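Local structure of GH3 beta-N-acetylglucosaminidase (Paenibacillaceae, 6K5J) at residues A[11-16]-A[311-316]; A[284-289]-A[319-324]; A[292-297]-A[323-328]. The protein hydrolyses terminal beta-linked N-acetylglucosamine residues as a beta-N-acetylglucosaminidase of glycoside hydrolase family 3. One frame throughout, in Å; residues are numbered along the deposited sequence.

Contact 1 (A[11-16]-A[311-316]); sequences LTLKQK and ALLAAV
Leu-13 reaches across to helix 302-317 and divides its isobutyl group between Leu-313 and Val-316, one helical turn apart. Its CG lies 3.8 Å from Leu-313 CD1, the two side chains crossing at a slant, whereas its CD1 meets Val-316 CG1 tip to tip, also at 3.8 Å. The second methyl, CD2, stands 4.0 Å from Val-316 CG1 and equally far from Leu-313 CD1, and so rests between the two partners. Leu-313 is aimed past the contact at its root; with CG opposite the backbone N (chi1 -174°), its two methyls turn back toward residues 11-16. CD1 serves Leu-13, and CD2 touches Lys-14 CG at 4.1 Å. No hydrogen bond joins the segments. Trimming Leu-13 to an alanine would probably leave Leu-313 CD1 and Val-316 CG1 without their apolar partner and open a gap between the helices. The start of helix 13-19 is fixed by a capping box: Gln-15 N donates to Thr-12 OG1 (3.1 Å), and Thr-12 N returns a bond to Gln-15 OE1 (2.9 Å). This surface contact joins the first helix of the TIM-barrel domain to helix 302-317, with helix 323-339 touching both through Ile-326, which meets Lys-16 and Val-316.

Contact 2 (A[284-289]-A[319-324]); sequences GAVQAV and GRISEE
Val-286 and Ile-321 mark the closest backbone approach, their CA atoms 8.1 Å apart, where helix 281-291 faces the connection that leaves helix 302-317 through a Schellman motif at Gly-319 and enters helix 323-339 at the N-cap Ser-322. Val-286 turns toward this connection and uses one methyl for two neighbours. Its CG1, opposite the backbone N at chi1 174°, lies over one face of the Arg-320 guanidinium, offset toward the rim, with Arg-320 NH2 at 3.4 Å and Arg-320 CZ at 3.6 Å. Val-286 CG1 also meets Ile-321 CD1, at 4.1 Å. The arginine chain crosses the valine at about a right angle, and its bend at chi3 (63°) folds the flat group over the methyl. The charged end has its main partner in Glu-283, one residue before the helical segment, through a salt bridge from NH2; apolar cover on a face and an ionic bond thus hold the same guanidinium.

Within the TIM-barrel domain of this family 3 enzyme, the connection closes over two successive outer helices, 281-291 and 302-317, whose side chains also pack together: Ala-311 and Ala-315 touch Val-286. Ile-321 is buried together with Val-286 and Val-289, in contrast to the exposed Arg-320. Its CD1 comes within 3.9 Å of Val-289 CG1 and 4.1 Å of Val-289 CB, the isoleucine and valine side chains crossing nearly perpendicularly. The CD1 methyl of Ile-321 therefore bridges Val-286 and Val-289, which follow each other by one helical turn, while the backbone of Ile-321 is hydrogen-bonded to that of Ala-315.

Contact 3 (A[292-297]-A[323-328]); sequences GADLIL and EERIDR
Arg-325 sends its guanidinium from helix 323-339 to the backbone at Gly-292 and Ala-293, where helix 281-291 has just ended in a Schellman motif. The tight part of the contact gathers round NH2 of this arginine. Arg-325 NH2 donates to Ala-293 O at 2.8 Å, but the bond is weak because the N-H...O angle is only 130°; the oxygen sits at the edge of the guanidinium, near its plane. NH2 of Arg-325 lies 3.3 Å from Gly-292 C and also bonds Val-289 O, so the arginine grasps carbonyls on both sides of the helix end. Its CG is opposite the backbone N (chi1 179°), and a bend at chi2 (63°) carries the flat group across to the loop. Ser-329 OG accepts a bond from NH1 and meets Asp-294 OD1 as well, linking two groups of opposite charge that themselves stay 4.4 Å apart, measured from Asp-294 OD1 to Arg-325 NH1. The carboxylate of Asp-294 has salt bridges to Arg-256 and Arg-332 instead.

Toward Arg-328 the contact is looser and relies on a water, which donates to Gly-292 O at 3.0 Å and is only weakly bonded to Arg-328 NH1. Arg-328 itself is held side-on by Glu-324, one turn earlier: NE and NH2 each bond a different carboxylate oxygen, close to the guanidinium plane, and NH2 reaches OE1 at 2.7 Å. This grip sets the guanidinium's rotation, with Arg-325 CD over one of its faces, while NH1 has a further salt bridge to Glu-252.

Beyond the loop, strand 296-298 runs beside strand 21-23 in the barrel, and Ile-296 packs against helices 281-291 and 302-317.

In the fold
The three contacts lie together on the same side of the chain's centre, in the TIM-barrel domain, with centres of contacts 2 and 3 about 7 Å apart and that of contact 1 about 10 Å from each. Helix 281-291, strand 296-298, helix 302-317 and helix 323-339 follow one another in sequence. Contacts 2 and 3 both finish on the start of helix 323-339, sharing Glu-323 and Glu-324, whereas contact 1 brings in residues 11-16, near the N-terminus. Along the chain its segments alternate with those of contacts 2 and 3. Lys-16 and Asp-327 form a salt bridge between contacts 1 and 3. The arrangement is consistent with closure of the barrel between its first and last strands.

Contact 1 (A[11-16]-A[311-316])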
# COMPACT_ATOMS: atom_id res chain seq x y z
N LEU A 11 23.72 -6.38 24.71
CA LEU A 11 22.41 -7.01 24.80
C LEU A 11 22.54 -8.47 25.21
O LEU A 11 23.49 -9.16 24.82
CB LEU A 11 21.69 -6.90 23.46
CG LEU A 11 21.55 -5.47 22.96
CD1 LEU A 11 21.07 -5.48 21.51
CD2 LEU A 11 20.58 -4.70 23.85
N THR A 12 21.58 -8.93 26.00
CA THR A 12 21.44 -10.36 26.26
C THR A 12 20.94 -11.07 25.01
O THR A 12 20.46 -10.45 24.06
CB THR A 12 20.47 -10.60 27.41
OG1 THR A 12 19.14 -10.30 26.97
CG2 THR A 12 20.82 -9.72 28.60
N LEU A 13 21.05 -12.40 25.04
CA LEU A 13 20.54 -13.20 23.93
C LEU A 13 19.05 -12.95 23.72
O LEU A 13 18.59 -12.84 22.57
CB LEU A 13 20.80 -14.68 24.18
CG LEU A 13 20.26 -15.62 23.09
CD1 LEU A 13 20.76 -15.19 21.72
CD2 LEU A 13 20.68 -17.06 23.38
N LYS A 14 18.27 -12.86 24.80
CA LYS A 14 16.84 -12.64 24.64
C LYS A 14 16.57 -11.26 24.05
O LYS A 14 15.63 -11.09 23.26
CB LYS A 14 16.12 -12.81 25.98
CG LYS A 14 15.53 -14.20 26.19
CD LYS A 14 14.53 -14.22 27.36
CE LYS A 14 13.22 -13.50 27.02
NZ LYS A 14 12.57 -13.97 25.75
N GLN A 15 17.36 -10.25 24.42
CA GLN A 15 17.20 -8.93 23.81
C GLN A 15 17.59 -8.96 22.33
O GLN A 15 16.96 -8.28 21.51
CB GLN A 15 18.05 -7.90 24.53
CG GLN A 15 17.51 -7.43 25.86
CD GLN A 15 18.51 -6.51 26.54
OE1 GLN A 15 19.66 -6.90 26.77
NE2 GLN A 15 18.10 -5.28 26.82
N LYS A 16 18.65 -9.68 21.98
CA LYS A 16 19.04 -9.75 20.57
C LYS A 16 17.95 -10.42 19.75
O LYS A 16 17.59 -9.94 18.66
CB LYS A 16 20.36 -10.50 20.41
CG LYS A 16 21.57 -9.83 21.07
CD LYS A 16 22.83 -10.62 20.76
CE LYS A 16 24.00 -10.16 21.61
NZ LYS A 16 25.22 -10.96 21.31
N ALA A 311 10.52 -19.66 18.87
CA ALA A 311 11.21 -20.48 17.88
C ALA A 311 12.59 -19.92 17.55
O ALA A 311 13.55 -20.68 17.38
CB ALA A 311 10.35 -20.59 16.62
N LEU A 312 12.71 -18.59 17.47
CA LEU A 312 14.01 -17.98 17.18
C LEU A 312 14.99 -18.23 18.31
O LEU A 312 16.15 -18.59 18.08
CB LEU A 312 13.86 -16.48 16.93
CG LEU A 312 13.24 -16.11 15.57
CD1 LEU A 312 12.88 -14.62 15.54
CD2 LEU A 312 14.19 -16.46 14.44
N LEU A 313 14.54 -18.04 19.55
CA LEU A 313 15.40 -18.32 20.70
C LEU A 313 15.82 -19.79 20.73
O LEU A 313 17.00 -20.11 20.93
CB LEU A 313 14.69 -17.93 21.99
CG LEU A 313 15.54 -18.06 23.25
CD1 LEU A 313 16.70 -17.07 23.21
CD2 LEU A 313 14.71 -17.86 24.51
N ALA A 314 14.87 -20.70 20.51
CA ALA A 314 15.19 -22.13 20.55
C ALA A 314 16.18 -22.50 19.46
O ALA A 314 17.05 -23.36 19.66
CB ALA A 314 13.91 -22.96 20.42
N ALA A 315 16.08 -21.86 18.29
CA ALA A 315 16.99 -22.14 17.19
C ALA A 315 18.42 -21.71 17.53
O ALA A 315 19.38 -22.40 17.15
CB ALA A 315 16.51 -21.45 15.92
N VAL A 316 18.59 -20.59 18.23
CA VAL A 316 19.93 -20.23 18.68
C VAL A 316 20.40 -21.18 19.76
O VAL A 316 21.57 -21.61 19.77
CB VAL A 316 19.97 -18.77 19.17
CG1 VAL A 316 21.37 -18.43 19.74
CG2 VAL A 316 19.58 -17.81 18.05

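Contact 2 (A[284-289]-A[319-324])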
# COMPACT_ATOMS: atom_id res chain seq x y z
N GLY A 284 8.60 -20.66 10.17
CA GLY A 284 8.84 -19.64 9.16
C GLY A 284 9.77 -18.56 9.66
O GLY A 284 10.65 -18.09 8.93
N ALA A 285 9.60 -18.14 10.92
CA ALA A 285 10.50 -17.15 11.51
C ALA A 285 11.94 -17.63 11.46
O ALA A 285 12.84 -16.90 11.03
CB ALA A 285 10.08 -16.86 12.95
N VAL A 286 12.18 -18.86 11.92
CA VAL A 286 13.53 -19.42 11.92
C VAL A 286 14.06 -19.50 10.50
O VAL A 286 15.20 -19.11 10.22
CB VAL A 286 13.53 -20.81 12.59
CG1 VAL A 286 14.90 -21.48 12.46
CG2 VAL A 286 13.12 -20.69 14.05
N GLN A 287 13.24 -19.99 9.57
CA GLN A 287 13.71 -20.15 8.20
C GLN A 287 13.96 -18.81 7.52
O GLN A 287 14.85 -18.71 6.67
CB GLN A 287 12.71 -20.98 7.40
CG GLN A 287 12.90 -22.48 7.58
CD GLN A 287 11.81 -23.27 6.91
OE1 GLN A 287 10.97 -23.88 7.57
NE2 GLN A 287 11.82 -23.29 5.59
N ALA A 288 13.19 -17.78 7.88
CA ALA A 288 13.42 -16.45 7.33
C ALA A 288 14.77 -15.89 7.76
O ALA A 288 15.50 -15.31 6.95
CB ALA A 288 12.30 -15.51 7.75
N VAL A 289 15.12 -16.04 9.04
CA VAL A 289 16.44 -15.58 9.48
C VAL A 289 17.53 -16.38 8.78
O VAL A 289 18.51 -15.83 8.29
CB VAL A 289 16.57 -15.67 11.01
CG1 VAL A 289 18.02 -15.45 11.43
CG2 VAL A 289 15.64 -14.65 11.69
N GLY A 319 21.71 -24.45 18.38
CA GLY A 319 22.80 -24.38 17.43
C GLY A 319 22.40 -24.26 15.98
O GLY A 319 23.26 -24.37 15.11
N ARG A 320 21.11 -24.07 15.69
CA ARG A 320 20.67 -23.95 14.30
C ARG A 320 20.99 -22.60 13.70
O ARG A 320 21.26 -22.51 12.50
CB ARG A 320 19.16 -24.19 14.18
CG ARG A 320 18.74 -25.63 14.31
CD ARG A 320 17.21 -25.73 14.16
NE ARG A 320 16.79 -25.30 12.83
CZ ARG A 320 15.52 -25.06 12.47
NH1 ARG A 320 14.55 -25.19 13.37
NH2 ARG A 320 15.24 -24.68 11.24
N ILE A 321 20.93 -21.54 14.50
CA ILE A 321 21.31 -20.19 14.09
C ILE A 321 22.49 -19.77 14.95
O ILE A 321 22.44 -19.89 16.18
CB ILE A 321 20.14 -19.20 14.22
CG1 ILE A 321 18.99 -19.59 13.28
CG2 ILE A 321 20.62 -17.77 13.93
CD1 ILE A 321 17.70 -18.72 13.46
N SER A 322 23.54 -19.28 14.30
CA SER A 322 24.82 -18.98 14.93
C SER A 322 24.80 -17.62 15.62
O SER A 322 23.96 -16.76 15.36
CB SER A 322 25.95 -19.02 13.91
OG SER A 322 26.00 -17.82 13.15
N GLU A 323 25.77 -17.45 16.52
CA GLU A 323 25.91 -16.20 17.26
C GLU A 323 26.21 -15.04 16.32
O GLU A 323 25.63 -13.96 16.45
CB GLU A 323 27.00 -16.34 18.31
CG GLU A 323 27.35 -15.02 19.01
CD GLU A 323 28.30 -15.22 20.18
OE1 GLU A 323 28.84 -16.34 20.33
OE2 GLU A 323 28.49 -14.26 20.96
N GLU A 324 27.15 -15.24 15.38
CA GLU A 324 27.45 -14.19 14.41
C GLU A 324 26.21 -13.82 13.60
O GLU A 324 25.96 -12.63 13.35
CB GLU A 324 28.59 -14.64 13.49
CG GLU A 324 29.01 -13.60 12.42
CD GLU A 324 28.13 -13.60 11.17
OE1 GLU A 324 27.58 -14.66 10.79
OE2 GLU A 324 27.98 -12.52 10.57

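Contact 3 (A[292-297]-A[323-328])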
# COMPACT_ATOMS: atom_id res chain seq x y z
N GLY A 292 18.23 -15.09 5.40
CA GLY A 292 18.92 -13.81 5.32
C GLY A 292 18.15 -12.61 5.85
O GLY A 292 18.70 -11.50 5.86
N ALA A 293 16.91 -12.80 6.29
CA ALA A 293 16.12 -11.68 6.79
C ALA A 293 16.59 -11.22 8.17
O ALA A 293 17.13 -12.00 8.96
CB ALA A 293 14.63 -12.06 6.87
N ASP A 294 16.37 -9.94 8.46
CA ASP A 294 16.70 -9.36 9.76
C ASP A 294 15.50 -9.16 10.65
O ASP A 294 15.63 -9.26 11.88
CB ASP A 294 17.36 -7.98 9.59
CG ASP A 294 18.52 -8.02 8.65
OD1 ASP A 294 19.46 -8.80 8.93
OD2 ASP A 294 18.49 -7.28 7.65
N LEU A 295 14.36 -8.81 10.08
CA LEU A 295 13.21 -8.37 10.86
C LEU A 295 12.01 -9.23 10.49
O LEU A 295 11.59 -9.23 9.32
CB LEU A 295 12.92 -6.88 10.63
CG LEU A 295 11.89 -6.25 11.56
CD1 LEU A 295 12.28 -6.38 13.04
CD2 LEU A 295 11.67 -4.78 11.19
N ILE A 296 11.48 -9.93 11.47
CA ILE A 296 10.37 -10.87 11.32
C ILE A 296 9.08 -10.13 11.65
O ILE A 296 8.89 -9.68 12.79
CB ILE A 296 10.55 -12.08 12.26
CG1 ILE A 296 11.85 -12.83 11.97
CG2 ILE A 296 9.31 -12.97 12.25
CD1 ILE A 296 12.18 -13.04 10.53
N LEU A 297 8.18 -10.01 10.68
CA LEU A 297 6.94 -9.26 10.86
C LEU A 297 5.81 -10.23 11.23
O LEU A 297 5.51 -11.16 10.47
CB LEU A 297 6.60 -8.49 9.60
CG LEU A 297 5.31 -7.65 9.62
CD1 LEU A 297 5.35 -6.61 10.75
CD2 LEU A 297 5.11 -6.98 8.27
N GLU A 323 25.77 -17.45 16.52
CA GLU A 323 25.91 -16.20 17.26
C GLU A 323 26.21 -15.04 16.32
O GLU A 323 25.63 -13.96 16.45
CB GLU A 323 27.00 -16.34 18.31
CG GLU A 323 27.35 -15.02 19.01
CD GLU A 323 28.30 -15.22 20.18
OE1 GLU A 323 28.84 -16.34 20.33
OE2 GLU A 323 28.49 -14.26 20.96
N GLU A 324 27.15 -15.24 15.38
CA GLU A 324 27.45 -14.19 14.41
C GLU A 324 26.21 -13.82 13.60
O GLU A 324 25.96 -12.63 13.35
CB GLU A 324 28.59 -14.64 13.49
CG GLU A 324 29.01 -13.60 12.42
CD GLU A 324 28.13 -13.60 11.17
OE1 GLU A 324 27.58 -14.66 10.79
OE2 GLU A 324 27.98 -12.52 10.57
N ARG A 325 25.44 -14.82 13.18
CA ARG A 325 24.27 -14.55 12.35
C ARG A 325 23.30 -13.61 13.06
O ARG A 325 22.84 -12.63 12.47
CB ARG A 325 23.58 -15.86 11.97
CG ARG A 325 22.34 -15.68 11.12
CD ARG A 325 22.65 -15.05 9.76
NE ARG A 325 21.40 -14.66 9.10
CZ ARG A 325 20.75 -13.52 9.35
NH1 ARG A 325 21.25 -12.66 10.22
NH2 ARG A 325 19.61 -13.25 8.73
N ILE A 326 23.00 -13.89 14.33
CA ILE A 326 22.10 -13.03 15.10
C ILE A 326 22.67 -11.63 15.23
O ILE A 326 21.95 -10.63 15.04
CB ILE A 326 21.84 -13.64 16.49
CG1 ILE A 326 21.05 -14.94 16.36
CG2 ILE A 326 21.07 -12.65 17.34
CD1 ILE A 326 19.55 -14.73 16.16
N ASP A 327 23.96 -11.52 15.60
CA ASP A 327 24.60 -10.21 15.71
C ASP A 327 24.58 -9.46 14.39
O ASP A 327 24.52 -8.23 14.39
CB ASP A 327 26.05 -10.35 16.18
CG ASP A 327 26.18 -10.81 17.62
OD1 ASP A 327 25.25 -10.60 18.42
OD2 ASP A 327 27.25 -11.37 17.96
N ARG A 328 24.69 -10.17 13.27
CA ARG A 328 24.64 -9.53 11.96
C ARG A 328 23.34 -8.74 11.78
O ARG A 328 23.37 -7.56 11.41
CB ARG A 328 24.81 -10.57 10.86
CG ARG A 328 25.24 -10.03 9.50
CD ARG A 328 25.03 -11.08 8.40
NE ARG A 328 25.70 -12.34 8.74
CZ ARG A 328 25.42 -13.51 8.18
NH1 ARG A 328 24.49 -13.59 7.24
NH2 ARG A 328 26.06 -14.61 8.57
O HOH W 1 21.64 -11.82 6.31